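Local coordinates for protein Esterase/lipase (Lactobacillus rhamnosus, PDB 4N5H) that probably hydrolyses ester bonds, and may also transfer acyl groups, as an esterase of the alpha/beta-hydrolase fold, at residues V35-E40 against N54-A59. The protein carries 1 engineered substitution. Residues are numbered along the deposited sequence; the frame is centred on the assembly and turned at random.
Sequences VHWETE and NLYYPA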
# COMPACT_ATOMS: atom_id res chain seq x y z
N VAL A 35 4.97 15.90 8.03
CA VAL A 35 4.03 15.92 9.18
C VAL A 35 4.12 14.60 9.94
O VAL A 35 4.39 13.54 9.32
CB VAL A 35 2.60 16.12 8.63
CG1 VAL A 35 1.52 15.97 9.70
CG2 VAL A 35 2.53 17.51 8.02
N HIS A 36 3.93 14.70 11.25
CA HIS A 36 3.79 13.54 12.14
C HIS A 36 2.36 13.56 12.72
O HIS A 36 1.82 14.59 12.99
CB HIS A 36 4.74 13.62 13.32
CG HIS A 36 6.19 13.48 12.96
ND1 HIS A 36 7.22 13.82 13.81
CD2 HIS A 36 6.76 13.01 11.84
CE1 HIS A 36 8.37 13.59 13.21
NE2 HIS A 36 8.12 13.10 12.02
N TRP A 37 1.83 12.39 12.94
CA TRP A 37 0.51 12.28 13.59
C TRP A 37 0.59 11.24 14.75
O TRP A 37 1.38 10.27 14.69
CB TRP A 37 -0.69 12.02 12.66
CG TRP A 37 -0.95 10.65 11.98
CD1 TRP A 37 -0.09 9.64 11.77
CD2 TRP A 37 -2.20 10.26 11.31
NE1 TRP A 37 -0.67 8.66 11.05
CE2 TRP A 37 -1.97 9.00 10.74
CE3 TRP A 37 -3.46 10.86 11.14
CZ2 TRP A 37 -2.97 8.33 9.94
CZ3 TRP A 37 -4.50 10.14 10.47
CH2 TRP A 37 -4.23 8.91 9.87
N GLU A 38 -0.33 11.42 15.72
CA GLU A 38 -0.53 10.55 16.83
C GLU A 38 -2.03 10.22 16.78
O GLU A 38 -2.85 11.11 16.83
CB GLU A 38 -0.21 11.32 18.12
CG GLU A 38 1.26 11.72 18.27
CD GLU A 38 1.52 12.80 19.32
OE1 GLU A 38 0.56 13.28 19.97
OE2 GLU A 38 2.69 13.32 19.41
N THR A 39 -2.33 8.95 16.73
CA THR A 39 -3.69 8.56 16.38
C THR A 39 -4.44 7.87 17.51
O THR A 39 -3.82 7.24 18.40
CB THR A 39 -3.70 7.65 15.13
OG1 THR A 39 -2.87 6.51 15.33
CG2 THR A 39 -3.23 8.41 13.92
N GLU A 40 -5.78 7.89 17.37
CA GLU A 40 -6.63 7.00 18.16
C GLU A 40 -6.54 7.20 19.67
O GLU A 40 -6.55 6.30 20.50
CB GLU A 40 -6.31 5.52 17.75
CG GLU A 40 -7.47 4.57 18.14
CD GLU A 40 -7.05 3.10 17.97
OE1 GLU A 40 -5.83 2.74 18.04
OE2 GLU A 40 -7.98 2.23 17.91
N ASN A 54 -7.36 12.40 16.65
CA ASN A 54 -6.02 12.39 16.14
C ASN A 54 -5.41 13.76 16.41
O ASN A 54 -6.12 14.80 16.38
CB ASN A 54 -5.94 12.19 14.61
CG ASN A 54 -6.42 10.80 14.16
OD1 ASN A 54 -6.40 9.84 14.85
ND2 ASN A 54 -6.87 10.77 12.95
N LEU A 55 -4.10 13.73 16.57
CA LEU A 55 -3.25 14.94 16.66
C LEU A 55 -2.23 14.94 15.54
O LEU A 55 -1.57 13.93 15.22
CB LEU A 55 -2.53 15.03 18.00
CG LEU A 55 -3.43 14.86 19.25
CD1 LEU A 55 -2.64 14.92 20.52
CD2 LEU A 55 -4.54 15.91 19.27
N TYR A 56 -1.98 16.14 15.00
CA TYR A 56 -1.09 16.29 13.85
C TYR A 56 -0.13 17.47 14.15
O TYR A 56 -0.51 18.50 14.75
CB TYR A 56 -1.84 16.65 12.56
CG TYR A 56 -3.03 15.78 12.24
CD1 TYR A 56 -4.25 15.95 12.84
CD2 TYR A 56 -2.92 14.83 11.22
CE1 TYR A 56 -5.35 15.17 12.52
CE2 TYR A 56 -4.03 14.06 10.85
CZ TYR A 56 -5.25 14.22 11.54
OH TYR A 56 -6.35 13.49 11.15
N TYR A 57 1.11 17.33 13.67
CA TYR A 57 2.14 18.32 13.90
C TYR A 57 3.14 18.36 12.72
O TYR A 57 3.35 17.43 12.01
CB TYR A 57 3.04 17.81 15.07
CG TYR A 57 2.29 17.37 16.33
CD1 TYR A 57 1.89 16.07 16.48
CD2 TYR A 57 2.03 18.23 17.37
CE1 TYR A 57 1.24 15.62 17.57
CE2 TYR A 57 1.39 17.80 18.51
CZ TYR A 57 1.00 16.45 18.61
OH TYR A 57 0.39 16.01 19.77
N PRO A 58 3.77 19.52 12.59
CA PRO A 58 4.90 19.52 11.61
C PRO A 58 5.96 18.55 12.06
O PRO A 58 6.12 18.38 13.27
CB PRO A 58 5.41 20.99 11.73
CG PRO A 58 4.89 21.50 13.01
CD PRO A 58 3.65 20.77 13.36
N ALA A 59 6.63 17.88 11.13
CA ALA A 59 7.71 17.00 11.53
C ALA A 59 8.85 17.69 12.25
O ALA A 59 9.39 17.07 13.14
CB ALA A 59 8.20 16.19 10.36
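His-36 and Glu-38 pair with Tyr-57 and Leu-55 as the two hydrogen-bonded pairs of an antiparallel hairpin, whose strands 35-40 and 54-58 run at 159° with axes 4.6 Å apart. Each pair is closed by two N-H...O=C bonds; between them sits the non-hydrogen-bonded pair Trp-37 and Tyr-56, where the CA of Trp-37 lies 3.1 Å from Leu-55 O in a CA-H...O contact. The alternation sends side chains to two faces. On that of His-36, Glu-38, Leu-55 and Tyr-57, the extended Glu-38 side chain and that of Tyr-57 cross at about a right angle, and Tyr-57 OH donates to Glu-38 OE1 (2.7 Å), reaching it from above the carboxylate plane. Tyr-41 OH also bonds this oxygen, so two hydroxyls hold the carboxylate. A phenylalanine in place of Tyr-57 would probably leave OE1 with one partner fewer and the buried carboxylate freer to turn. Farther along, Ala-59 CB sits over one face of the His-36 imidazole, 3.8 Å from its centroid, a CH-pi contact. On the opposite side of the sheet, the side chains of Trp-37 and Tyr-56 point the same way, their rings inclined by 37° and meeting at CE3 of Trp-37 and CE2 of Tyr-56 (3.3 Å). With CG of Trp-37 between its backbone N and carbonyl carbon (chi1 73°), one face of the indole is set against Thr-39 CG2, which sits over its centre. Asn-54 OD1 accepts from the backbone N of Glu-40 (3.2 Å) and, more strongly, from Arg-82, while Glu-40's carboxylate turns to His-284 and Arg-25 of the second subunit. Because strand 52-58 also pairs with strand 98-102, this hairpin forms the antiparallel edge of the otherwise largely parallel central sheet, a hallmark of the alpha/beta-hydrolase fold.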